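Local coordinates for protein nisin leader peptide-processing serine protease NisP (Lactococcus lactis subsp. lactis, PDB 4MZD) that is a subtilisin-like serine protease of family S8 that removes the leader peptide from the nisin precursor, a step of antibiotic biosynthesis, at residues A[297-302]-A[312-317]; A[285-290]-A[305-310]; A[335-340]-A[347-352]; A[258-263]-A[270-275]. All coordinates share one frame; numbering follows the deposited sequence. Where two conformers were deposited one is given.

All four contacts lie within the subtilase catalytic domain. Along the chain contact 4 closes first; the segments of contacts 1 and 2 then alternate, and contact 3 follows. Contacts 1 and 2, with centres about 14 Å apart, share the run from strand 286-291 through strand 308-311 to helix 316-328 and touch where Ser298 N lies 2.8 Å from Gly290 O. Contact 3 is centred about 12 Å from contact 1, and Asn317 ND2 lies 2.8 Å from Asp335 OD2. Contacts 1 to 3 thus link the central sheet to the hairpin and the chain that leads into Ser353, predicted to be catalytic. Contact 4 stands apart, its centre about 31 Å from that of contact 3, away from the annotated sites.

Contact 1: A[297-302]-A[312-317]; sequences ISDFSN and AGTTAN
The carboxylate of Asp299 spans the residues just before helix 316-328, crossing the side chains of Thr314 and Thr315 at about a right angle. Its two oxygens have different partners. Thr315 N donates to Asp299 OD1 over 2.8 Å, on the syn side and 26° out of the carboxylate plane, while Thr315 OG1 donates to Asp299 OD2 at 2.7 Å, also on the syn side. One threonine thus holds both ends of the carboxylate and limits its rotation. A water accepts from Asp299 N and also hydrogen-bonds to Thr314 OG1, which in turn receives Ala316 N in an ST turn.

Ser298 OG, anti to its own carbonyl carbon (chi1 -56°), donates to Gly313 O at 2.7 Å in the carbonyl plane. The same serine's CB lies over one face of the Phe300 ring, 3.6 Å above its plane and offset toward the rim. The edge of that ring meets Thr315 OG1, 3.6 Å from Phe300 CD2, and Phe300 CZ reaches Ala312 CB at 3.8 Å.

Ser298 to Ser301 form a type I turn. Backbone bonds tie Ser298 to Gly290 and Ala312 to Ile291, both on strand 286-291, and Ala312 also to Gly351; the Asp299 carboxylate links the turn to the start of helix 316-328.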
loop_
_atom_site.group_PDB
_atom_site.type_symbol
_atom_site.label_atom_id
_atom_site.label_comp_id
_atom_site.label_asym_id
_atom_site.label_seq_id
_atom_site.Cartn_x
_atom_site.Cartn_y
_atom_site.Cartn_z
ATOM N N ILE A 297 5.668 16.033 -2.863
ATOM C CA ILE A 297 6.084 14.692 -2.489
ATOM C C ILE A 297 6.519 14.692 -1.026
ATOM O O ILE A 297 7.279 15.563 -0.587
ATOM C CB ILE A 297 7.192 14.146 -3.417
ATOM C CG1 ILE A 297 6.646 13.982 -4.840
ATOM C CG2 ILE A 297 7.721 12.826 -2.891
ATOM C CD1 ILE A 297 7.637 13.392 -5.837
ATOM N N SER A 298 6.004 13.731 -0.267
ATOM C CA SER A 298 6.333 13.617 1.147
ATOM C C SER A 298 7.834 13.528 1.349
ATOM O O SER A 298 8.530 12.868 0.576
ATOM C CB SER A 298 5.696 12.357 1.732
ATOM O OG SER A 298 4.295 12.336 1.522
ATOM N N ASP A 299 8.334 14.158 2.407
ATOM C CA ASP A 299 9.761 14.105 2.687
ATOM C C ASP A 299 10.312 12.683 2.677
ATOM O O ASP A 299 11.415 12.444 2.183
ATOM C CB ASP A 299 10.113 14.808 4.008
ATOM C CG ASP A 299 9.523 14.119 5.231
ATOM O OD1 ASP A 299 8.331 13.750 5.195
ATOM O OD2 ASP A 299 10.253 13.976 6.240
ATOM N N PHE A 300 9.548 11.739 3.224
ATOM C CA PHE A 300 10.005 10.353 3.316
ATOM C C PHE A 300 9.808 9.534 2.036
ATOM O O PHE A 300 10.355 8.440 1.925
ATOM C CB PHE A 300 9.304 9.619 4.465
ATOM C CG PHE A 300 7.803 9.716 4.414
ATOM C CD1 PHE A 300 7.069 8.978 3.493
ATOM C CD2 PHE A 300 7.121 10.559 5.283
ATOM C CE1 PHE A 300 5.692 9.083 3.433
ATOM C CE2 PHE A 300 5.741 10.665 5.228
ATOM C CZ PHE A 300 5.030 9.938 4.301
ATOM N N SER A 301 8.997 10.009 1.095
ATOM C CA SER A 301 8.597 9.142 -0.012
ATOM C C SER A 301 9.703 8.919 -1.033
ATOM O O SER A 301 10.405 9.855 -1.429
ATOM C CB SER A 301 7.376 9.703 -0.732
ATOM O OG SER A 301 6.945 8.810 -1.752
ATOM N N ASN A 302 9.842 7.678 -1.478
ATOM C CA ASN A 302 10.613 7.435 -2.678
ATOM C C ASN A 302 9.932 8.133 -3.850
ATOM O O ASN A 302 8.741 8.473 -3.801
ATOM C CB ASN A 302 10.717 5.941 -2.957
ATOM C CG ASN A 302 11.657 5.217 -2.009
ATOM O OD1 ASN A 302 12.217 5.799 -1.076
ATOM N ND2 ASN A 302 11.844 3.931 -2.258
ATOM N N ALA A 312 0.022 10.844 1.961
ATOM C CA ALA A 312 0.734 9.964 2.878
ATOM C C ALA A 312 1.210 10.703 4.126
ATOM O O ALA A 312 1.638 10.070 5.084
ATOM C CB ALA A 312 1.927 9.331 2.184
ATOM N N GLY A 313 1.179 12.035 4.091
ATOM C CA GLY A 313 1.635 12.845 5.207
ATOM C C GLY A 313 3.085 13.286 5.086
ATOM O O GLY A 313 3.685 13.262 4.003
ATOM N N THR A 314 3.643 13.715 6.214
ATOM C CA THR A 314 5.006 14.219 6.248
ATOM C C THR A 314 5.622 14.012 7.617
ATOM O O THR A 314 4.935 14.080 8.647
ATOM C CB THR A 314 5.055 15.720 5.897
ATOM O OG1 THR A 314 6.410 16.169 5.948
ATOM C CG2 THR A 314 4.248 16.553 6.872
ATOM N N THR A 315 6.928 13.767 7.625
ATOM C CA THR A 315 7.697 13.751 8.866
ATOM C C THR A 315 8.636 14.954 8.983
ATOM O O THR A 315 9.471 15.013 9.881
ATOM C CB THR A 315 8.486 12.427 9.072
ATOM O OG1 THR A 315 9.194 12.076 7.876
ATOM C CG2 THR A 315 7.543 11.293 9.422
ATOM N N ALA A 316 8.483 15.930 8.097
ATOM C CA ALA A 316 9.414 17.058 8.085
ATOM C C ALA A 316 9.379 17.856 9.384
ATOM O O ALA A 316 10.424 18.245 9.908
ATOM C CB ALA A 316 9.141 17.952 6.900
ATOM N N ASN A 317 8.183 18.113 9.902
ATOM C CA ASN A 317 8.070 18.872 11.141
ATOM C C ASN A 317 8.400 18.034 12.362
ATOM O O ASN A 317 9.013 18.520 13.304
ATOM C CB ASN A 317 6.703 19.531 11.253
ATOM C CG ASN A 317 6.455 20.490 10.123
ATOM O OD1 ASN A 317 7.298 21.340 9.837
ATOM N ND2 ASN A 317 5.326 20.341 9.445
HETATM O O HOH W 1 6.814 16.508 3.302
#

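Contact 2: A[285-290]-A[305-310]; sequences VIAVGG and ADAIYA
Tyr309 packs its ring against the backbone of Gly289 and Gly290 on the neighbouring parallel strand. From the start of the side chain, Tyr309 CB lies 3.8 Å from Gly289 O, and CG passes the same peptide. Tyr309 CD1 comes closer, 3.4 Å from Gly289 C, and Gly290 N lies at the ring edge, near its plane. Farther out, Tyr309 CE1 reaches Gly289 CA at 3.8 Å. Gly289 has no side chain, and the ring lies close against its backbone. At the tip, Tyr309 OH hydrogen-bonds to the backbone N of Gly304. The torsion chi1 of -64° puts CG beside the backbone N and brings the ring alongside the backbone of the two glycines.

Three backbone bonds set the parallel register: Ile308 N to Ala287 O, Gly289 N to Ile308 O at 2.9 Å, and Ala310 N to Gly289 O. On the face away from Tyr309, Val288 and Ile308 lie side by side, with Val288 CG2 and Ile308 CG2 3.9 Å apart; Ile286 CG2 also approaches Ile308 CG2.

Strand 286-291 stands between strands 241-245 and 308-311 in the central sheet. Helix 356-370 covers Ile286, Val288 and Ile308, while helix 375-384 packs on Ile286 and Ile308.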
loop_
_atom_site.group_PDB
_atom_site.type_symbol
_atom_site.label_atom_id
_atom_site.label_comp_id
_atom_site.label_asym_id
_atom_site.label_seq_id
_atom_site.Cartn_x
_atom_site.Cartn_y
_atom_site.Cartn_z
ATOM N N VAL A 285 2.252 -3.308 -12.478
ATOM C CA VAL A 285 1.858 -2.855 -11.150
ATOM C C VAL A 285 1.683 -1.339 -11.147
ATOM O O VAL A 285 2.415 -0.622 -11.824
ATOM C CB VAL A 285 2.914 -3.297 -10.103
ATOM C CG1 VAL A 285 2.657 -2.679 -8.734
ATOM C CG2 VAL A 285 2.955 -4.813 -10.010
ATOM N N ILE A 286 0.706 -0.858 -10.389
ATOM C CA ILE A 286 0.563 0.574 -10.143
ATOM C C ILE A 286 1.364 0.931 -8.900
ATOM O O ILE A 286 1.023 0.517 -7.796
ATOM C CB ILE A 286 -0.916 0.956 -9.975
ATOM C CG1 ILE A 286 -1.667 0.641 -11.270
ATOM C CG2 ILE A 286 -1.057 2.424 -9.591
ATOM C CD1 ILE A 286 -3.140 0.838 -11.201
ATOM N N ALA A 287 2.453 1.670 -9.101
ATOM C CA ALA A 287 3.308 2.122 -8.006
ATOM C C ALA A 287 2.761 3.416 -7.435
ATOM O O ALA A 287 2.431 4.341 -8.184
ATOM C CB ALA A 287 4.736 2.329 -8.495
ATOM N N VAL A 288 2.675 3.483 -6.107
ATOM C CA VAL A 288 2.078 4.635 -5.446
ATOM C C VAL A 288 3.059 5.259 -4.461
ATOM O O VAL A 288 3.560 4.596 -3.549
ATOM C CB VAL A 288 0.788 4.258 -4.692
ATOM C CG1 VAL A 288 0.159 5.507 -4.103
ATOM C CG2 VAL A 288 -0.185 3.525 -5.623
ATOM N N GLY A 289 3.329 6.547 -4.652
ATOM C CA GLY A 289 4.124 7.307 -3.708
ATOM C C GLY A 289 3.260 8.277 -2.928
ATOM O O GLY A 289 2.032 8.330 -3.100
ATOM N N GLY A 290 3.909 9.059 -2.072
ATOM C CA GLY A 290 3.199 9.890 -1.124
ATOM C C GLY A 290 3.370 11.375 -1.334
ATOM O O GLY A 290 4.456 11.842 -1.690
ATOM N N ALA A 305 9.237 8.104 -11.552
ATOM C CA ALA A 305 8.685 8.883 -12.655
ATOM C C ALA A 305 7.353 8.322 -13.149
ATOM O O ALA A 305 6.503 9.065 -13.642
ATOM C CB ALA A 305 9.684 8.965 -13.804
ATOM N N ASP A 306 7.182 7.011 -13.007
ATOM C CA ASP A 306 6.000 6.329 -13.521
ATOM C C ASP A 306 4.992 6.007 -12.419
ATOM O O ASP A 306 4.111 5.166 -12.599
ATOM C CB ASP A 306 6.403 5.040 -14.244
ATOM C CG ASP A 306 7.487 5.264 -15.278
ATOM O OD1 ASP A 306 7.476 6.325 -15.935
ATOM O OD2 ASP A 306 8.355 4.378 -15.433
ATOM N N ALA A 307 5.120 6.680 -11.279
ATOM C CA ALA A 307 4.203 6.463 -10.171
ATOM C C ALA A 307 3.025 7.430 -10.178
ATOM O O ALA A 307 3.026 8.446 -10.877
ATOM C CB ALA A 307 4.952 6.560 -8.860
ATOM N N ILE A 308 2.016 7.089 -9.394
ATOM C CA ILE A 308 0.972 8.024 -9.013
ATOM C C ILE A 308 1.169 8.323 -7.533
ATOM O O ILE A 308 1.697 7.484 -6.795
ATOM C CB ILE A 308 -0.432 7.455 -9.290
ATOM C CG1 ILE A 308 -1.510 8.507 -9.016
ATOM C CG2 ILE A 308 -0.680 6.189 -8.480
ATOM C CD1 ILE A 308 -2.895 8.075 -9.454
ATOM N N TYR A 309 0.766 9.513 -7.102
ATOM C CA TYR A 309 0.964 9.928 -5.718
ATOM C C TYR A 309 -0.366 10.230 -5.048
ATOM O O TYR A 309 -1.305 10.704 -5.690
ATOM C CB TYR A 309 1.887 11.153 -5.656
ATOM C CG TYR A 309 3.278 10.848 -6.166
ATOM C CD1 TYR A 309 4.305 10.519 -5.290
ATOM C CD2 TYR A 309 3.554 10.856 -7.528
ATOM C CE1 TYR A 309 5.570 10.220 -5.755
ATOM C CE2 TYR A 309 4.813 10.552 -8.002
ATOM C CZ TYR A 309 5.814 10.229 -7.112
ATOM O OH TYR A 309 7.077 9.926 -7.566
ATOM N N ALA A 310 -0.453 9.939 -3.758
ATOM C CA ALA A 310 -1.649 10.265 -2.994
ATOM C C ALA A 310 -1.234 10.615 -1.566
ATOM O O ALA A 310 -0.099 10.361 -1.163
ATOM C CB ALA A 310 -2.638 9.107 -3.024
HETATM O O HOH W 2 3.290 2.522 -11.708
#

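Contact 3: A[335-340]-A[347-352]; sequences DWLFTT and QYVYGN
Four backbone bonds join Leu337 and Thr339 to Val349 and Gln347, making these the hydrogen-bonded pairs of an antiparallel ladder. The straightest runs from Leu337 N to Val349 O, 2.8 Å with an N-H...O angle of 174°; Val349 N returns a bond to Leu337 O. Between them Phe338 and Tyr348 form a non-hydrogen-bonded pair, their CA atoms 4.5 Å apart.

Aromatic contacts occupy the face that carries Phe338 and Tyr348, and continue past the strand ends. Phe338 CD1 stands 3.4 Å above one face of the Tyr348 ring, offset toward the rim, with the two planes at 55°. At the edge of the Tyr348 ring, in its plane, lies the carbonyl carbon of Trp336. Trp336 and Tyr350 run side by side: Tyr350 CD2 is over the indole face, 3.5 Å from Trp336 CE2, and Tyr350 CB makes a CH-pi contact with the five-membered ring. Trp336 NE1 has a weak bond to Thr314 O.

On the other face apolar contacts join Leu337, Val349 and Thr339. Leu337 CD1 meets Val349 CG2 at 3.6 Å, and Thr339 CG2 touches the same methyl at 3.8 Å. Thr339 OG1 bonds to Glu150 O on helix 147-156.

The arrangement is a two-stranded beta hairpin; its second strand leads through Gly351 and Asn352 to Ser353, the predicted nucleophile of the subtilase charge-relay system.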
loop_
_atom_site.group_PDB
_atom_site.type_symbol
_atom_site.label_atom_id
_atom_site.label_comp_id
_atom_site.label_asym_id
_atom_site.label_seq_id
_atom_site.Cartn_x
_atom_site.Cartn_y
_atom_site.Cartn_z
ATOM N N ASP A 335 -0.152 16.978 9.498
ATOM C CA ASP A 335 1.007 16.278 8.943
ATOM C C ASP A 335 0.796 14.778 8.822
ATOM O O ASP A 335 1.357 14.136 7.927
ATOM C CB ASP A 335 2.240 16.488 9.821
ATOM C CG ASP A 335 2.822 17.881 9.723
ATOM O OD1 ASP A 335 2.234 18.759 9.055
ATOM O OD2 ASP A 335 3.870 18.089 10.365
ATOM N N TRP A 336 0.042 14.209 9.759
ATOM C CA TRP A 336 -0.218 12.778 9.768
ATOM C C TRP A 336 -1.691 12.563 9.471
ATOM O O TRP A 336 -2.477 13.515 9.478
ATOM C CB TRP A 336 0.207 12.145 11.094
ATOM C CG TRP A 336 1.699 12.113 11.296
ATOM C CD1 TRP A 336 2.659 12.591 10.443
ATOM C CD2 TRP A 336 2.394 11.567 12.422
ATOM N NE1 TRP A 336 3.906 12.377 10.978
ATOM C CE2 TRP A 336 3.772 11.752 12.190
ATOM C CE3 TRP A 336 1.986 10.935 13.604
ATOM C CZ2 TRP A 336 4.743 11.331 13.097
ATOM C CZ3 TRP A 336 2.953 10.520 14.506
ATOM C CH2 TRP A 336 4.317 10.720 14.244
ATOM N N LEU A 337 -2.062 11.328 9.181
ATOM C CA LEU A 337 -3.435 11.084 8.795
ATOM C C LEU A 337 -4.136 10.137 9.765
ATOM O O LEU A 337 -3.548 9.241 10.371
ATOM C CB LEU A 337 -3.553 10.665 7.337
ATOM C CG LEU A 337 -2.857 9.362 7.001
ATOM C CD1 LEU A 337 -3.860 8.235 6.973
ATOM C CD2 LEU A 337 -2.162 9.458 5.644
ATOM N N PHE A 338 -5.421 10.386 9.915
ATOM C CA PHE A 338 -6.238 9.758 10.936
ATOM C C PHE A 338 -6.931 8.543 10.335
ATOM O O PHE A 338 -7.652 8.661 9.349
ATOM C CB PHE A 338 -7.267 10.799 11.372
ATOM C CG PHE A 338 -8.008 10.464 12.624
ATOM C CD1 PHE A 338 -7.387 10.508 13.856
ATOM C CD2 PHE A 338 -9.351 10.160 12.566
ATOM C CE1 PHE A 338 -8.105 10.232 15.012
ATOM C CE2 PHE A 338 -10.070 9.879 13.710
ATOM C CZ PHE A 338 -9.451 9.928 14.934
ATOM N N THR A 339 -6.712 7.373 10.923
ATOM C CA THR A 339 -7.278 6.159 10.362
ATOM C C THR A 339 -7.674 5.160 11.455
ATOM O O THR A 339 -7.375 5.349 12.643
ATOM C CB THR A 339 -6.333 5.535 9.329
ATOM O OG1 THR A 339 -7.058 4.589 8.534
ATOM C CG2 THR A 339 -5.152 4.874 10.005
ATOM N N THR A 340 -8.386 4.117 11.042
ATOM C CA THR A 340 -8.805 3.039 11.928
ATOM C C THR A 340 -7.615 2.211 12.392
ATOM O O THR A 340 -6.698 1.975 11.616
ATOM C CB THR A 340 -9.764 2.099 11.181
ATOM O OG1 THR A 340 -9.188 1.738 9.925
ATOM C CG2 THR A 340 -11.087 2.789 10.890
ATOM N N GLN A 347 -5.933 6.169 15.062
ATOM C CA GLN A 347 -4.563 6.586 15.291
ATOM C C GLN A 347 -4.107 7.460 14.137
ATOM O O GLN A 347 -4.553 7.283 13.003
ATOM C CB GLN A 347 -3.670 5.347 15.381
ATOM C CG GLN A 347 -2.204 5.619 15.606
ATOM C CD GLN A 347 -1.441 4.358 15.940
ATOM O OE1 GLN A 347 -1.984 3.435 16.548
ATOM N NE2 GLN A 347 -0.180 4.307 15.536
ATOM N N TYR A 348 -3.204 8.390 14.431
ATOM C CA TYR A 348 -2.487 9.133 13.403
ATOM C C TYR A 348 -1.299 8.336 12.900
ATOM O O TYR A 348 -0.502 7.832 13.694
ATOM C CB TYR A 348 -2.019 10.486 13.950
ATOM C CG TYR A 348 -3.133 11.502 13.948
ATOM C CD1 TYR A 348 -3.413 12.229 12.797
ATOM C CD2 TYR A 348 -3.932 11.713 15.074
ATOM C CE1 TYR A 348 -4.442 13.144 12.757
ATOM C CE2 TYR A 348 -4.967 12.641 15.044
ATOM C CZ TYR A 348 -5.219 13.348 13.882
ATOM O OH TYR A 348 -6.264 14.250 13.860
ATOM N N VAL A 349 -1.186 8.247 11.577
ATOM C CA VAL A 349 -0.153 7.457 10.916
ATOM C C VAL A 349 0.437 8.251 9.752
ATOM O O VAL A 349 -0.076 9.304 9.372
ATOM C CB VAL A 349 -0.741 6.128 10.374
ATOM C CG1 VAL A 349 -1.324 5.299 11.510
ATOM C CG2 VAL A 349 -1.789 6.399 9.302
ATOM N N TYR A 350 1.519 7.736 9.174
ATOM C CA TYR A 350 2.071 8.320 7.954
ATOM C C TYR A 350 2.754 7.222 7.161
ATOM O O TYR A 350 3.126 6.191 7.718
ATOM C CB TYR A 350 3.077 9.440 8.268
ATOM C CG TYR A 350 4.329 8.930 8.937
ATOM C CD1 TYR A 350 5.421 8.506 8.182
ATOM C CD2 TYR A 350 4.415 8.834 10.318
ATOM C CE1 TYR A 350 6.558 8.011 8.782
ATOM C CE2 TYR A 350 5.559 8.342 10.928
ATOM C CZ TYR A 350 6.621 7.937 10.148
ATOM O OH TYR A 350 7.760 7.452 10.742
ATOM N N GLY A 351 2.929 7.454 5.867
ATOM C CA GLY A 351 3.697 6.545 5.040
ATOM C C GLY A 351 2.973 6.179 3.761
ATOM O O GLY A 351 1.739 6.280 3.665
ATOM N N ASN A 352 3.735 5.729 2.770
ATOM C CA ASN A 352 3.139 5.400 1.483
ATOM C C ASN A 352 2.154 4.242 1.560
ATOM O O ASN A 352 1.325 4.067 0.664
ATOM C CB ASN A 352 4.223 5.123 0.451
ATOM C CG ASN A 352 4.974 6.381 0.068
ATOM O OD1 ASN A 352 4.544 7.492 0.396
ATOM N ND2 ASN A 352 6.090 6.220 -0.632
#

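Contact 4: A[258-263]-A[270-275]; sequences TMINFL and KVPGKV
Helix 256-264 runs past the non-helical chain of residues 270-275, with Met259 CA and Val275 CA 6.5 Å apart and no hydrogen bond between the two segments. This helix-to-loop packing belongs to the subtilisin-like domain: the chain leaves the helix, turns a corner at Lys270 and enters strand 275-278, which pairs antiparallel with strand 200-210. Near that corner, Lys270 and Val271 both face Ser214 in a classic beta bulge.

Met259, Ile260 and Leu263 gather round Val275. Its branches divide the work. Val275 CG1, anti to the backbone N (chi1 -176°), meets Leu263 CD1 at 3.9 Å. Val275 CG2 takes the other flank, touching Ile260 CD1 at 3.5 Å, while Leu263 comes tip to tip with it. Nearer the backbone, Met259 CB rests 3.9 Å from Val275 CB, the two side chains passing at a slant.

Ile260 also crosses Pro272 at about a right angle, its CD1 being 3.9 Å from Pro272 CB. Tyr208 and Met210 of strand 200-210 border the same apolar cluster. Asn256 fixes the loop by bonds to Gly273 O and Val275 N, and Ile260 CD1 lies 3.5 Å from that same Gly273 O.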
loop_
_atom_site.group_PDB
_atom_site.type_symbol
_atom_site.label_atom_id
_atom_site.label_comp_id
_atom_site.label_asym_id
_atom_site.label_seq_id
_atom_site.Cartn_x
_atom_site.Cartn_y
_atom_site.Cartn_z
ATOM N N THR A 258 22.544 5.950 -5.744
ATOM C CA THR A 258 21.993 6.329 -4.455
ATOM C C THR A 258 21.333 5.131 -3.772
ATOM O O THR A 258 21.419 4.981 -2.553
ATOM C CB THR A 258 21.012 7.507 -4.589
ATOM O OG1 THR A 258 21.741 8.683 -4.969
ATOM C CG2 THR A 258 20.294 7.762 -3.271
ATOM N N MET A 259 20.694 4.270 -4.559
ATOM C CA MET A 259 20.080 3.061 -4.010
ATOM C C MET A 259 21.141 2.059 -3.552
ATOM O O MET A 259 20.964 1.372 -2.546
ATOM C CB MET A 259 19.131 2.409 -5.021
ATOM C CG MET A 259 17.907 3.249 -5.359
ATOM S SD MET A 259 16.675 2.368 -6.360
ATOM C CE MET A 259 15.576 1.701 -5.104
ATOM N N ILE A 260 22.239 1.970 -4.293
ATOM C CA ILE A 260 23.347 1.132 -3.866
ATOM C C ILE A 260 23.947 1.654 -2.558
ATOM O O ILE A 260 24.206 0.881 -1.636
ATOM C CB ILE A 260 24.430 1.049 -4.949
ATOM C CG1 ILE A 260 23.947 0.153 -6.091
ATOM C CG2 ILE A 260 25.735 0.503 -4.369
ATOM C CD1 ILE A 260 23.858 -1.307 -5.713
ATOM N N ASN A 261 24.166 2.962 -2.483
ATOM C CA ASN A 261 24.690 3.561 -1.260
ATOM C C ASN A 261 23.786 3.281 -0.068
ATOM O O ASN A 261 24.260 3.027 1.038
ATOM C CB ASN A 261 24.884 5.068 -1.426
ATOM C CG ASN A 261 25.967 5.406 -2.423
ATOM O OD1 ASN A 261 26.768 4.550 -2.800
ATOM N ND2 ASN A 261 26.004 6.663 -2.853
ATOM N N PHE A 262 22.478 3.327 -0.297
ATOM C CA PHE A 262 21.519 3.005 0.748
ATOM C C PHE A 262 21.691 1.546 1.175
ATOM O O PHE A 262 21.798 1.249 2.361
ATOM C CB PHE A 262 20.092 3.298 0.266
ATOM C CG PHE A 262 19.020 2.929 1.253
ATOM C CD1 PHE A 262 18.602 3.832 2.221
ATOM C CD2 PHE A 262 18.417 1.685 1.202
ATOM C CE1 PHE A 262 17.607 3.488 3.128
ATOM C CE2 PHE A 262 17.424 1.338 2.102
ATOM C CZ PHE A 262 17.021 2.239 3.063
ATOM N N LEU A 263 21.762 0.640 0.204
ATOM C CA LEU A 263 21.881 -0.783 0.514
ATOM C C LEU A 263 23.164 -1.124 1.262
ATOM O O LEU A 263 23.189 -2.049 2.075
ATOM C CB LEU A 263 21.792 -1.638 -0.750
ATOM C CG LEU A 263 20.425 -1.762 -1.416
ATOM C CD1 LEU A 263 20.474 -2.855 -2.471
ATOM C CD2 LEU A 263 19.358 -2.068 -0.377
ATOM N N LYS A 270 29.414 -6.648 -3.215
ATOM C CA LYS A 270 30.726 -6.858 -3.819
ATOM C C LYS A 270 30.818 -6.166 -5.176
ATOM O O LYS A 270 31.742 -5.386 -5.428
ATOM C CB LYS A 270 31.001 -8.352 -3.986
ATOM C CG LYS A 270 32.382 -8.650 -4.551
ATOM C CD LYS A 270 32.417 -9.947 -5.348
ATOM C CE LYS A 270 32.307 -11.173 -4.456
ATOM N NZ LYS A 270 30.938 -11.362 -3.913
ATOM N N VAL A 271 29.875 -6.483 -6.057
ATOM C CA VAL A 271 29.760 -5.820 -7.348
ATOM C C VAL A 271 28.365 -5.218 -7.439
ATOM O O VAL A 271 27.375 -5.951 -7.474
ATOM C CB VAL A 271 29.969 -6.803 -8.515
ATOM C CG1 VAL A 271 29.818 -6.085 -9.853
ATOM C CG2 VAL A 271 31.338 -7.463 -8.417
ATOM N N PRO A 272 28.270 -3.881 -7.454
ATOM C CA PRO A 272 26.946 -3.250 -7.491
ATOM C C PRO A 272 26.179 -3.627 -8.748
ATOM O O PRO A 272 26.744 -3.691 -9.839
ATOM C CB PRO A 272 27.268 -1.754 -7.505
ATOM C CG PRO A 272 28.638 -1.650 -6.925
ATOM C CD PRO A 272 29.357 -2.890 -7.360
ATOM N N GLY A 273 24.890 -3.883 -8.576
ATOM C CA GLY A 273 24.006 -4.155 -9.687
ATOM C C GLY A 273 22.765 -3.284 -9.617
ATOM O O GLY A 273 22.674 -2.362 -8.800
ATOM N N LYS A 274 21.800 -3.577 -10.479
ATOM C CA LYS A 274 20.546 -2.838 -10.515
ATOM C C LYS A 274 19.713 -3.096 -9.267
ATOM O O LYS A 274 19.461 -4.246 -8.906
ATOM C CB LYS A 274 19.749 -3.241 -11.756
ATOM C CG LYS A 274 18.374 -2.596 -11.875
ATOM C CD LYS A 274 18.441 -1.090 -12.086
ATOM C CE LYS A 274 17.044 -0.505 -12.265
ATOM N NZ LYS A 274 17.063 0.948 -12.602
ATOM N N VAL A 275 19.271 -2.021 -8.623
ATOM C CA VAL A 275 18.396 -2.120 -7.465
ATOM C C VAL A 275 16.987 -1.707 -7.856
ATOM O O VAL A 275 16.792 -0.710 -8.558
ATOM C CB VAL A 275 18.882 -1.213 -6.320
ATOM C CG1 VAL A 275 18.001 -1.403 -5.087
ATOM C CG2 VAL A 275 20.335 -1.511 -5.992
#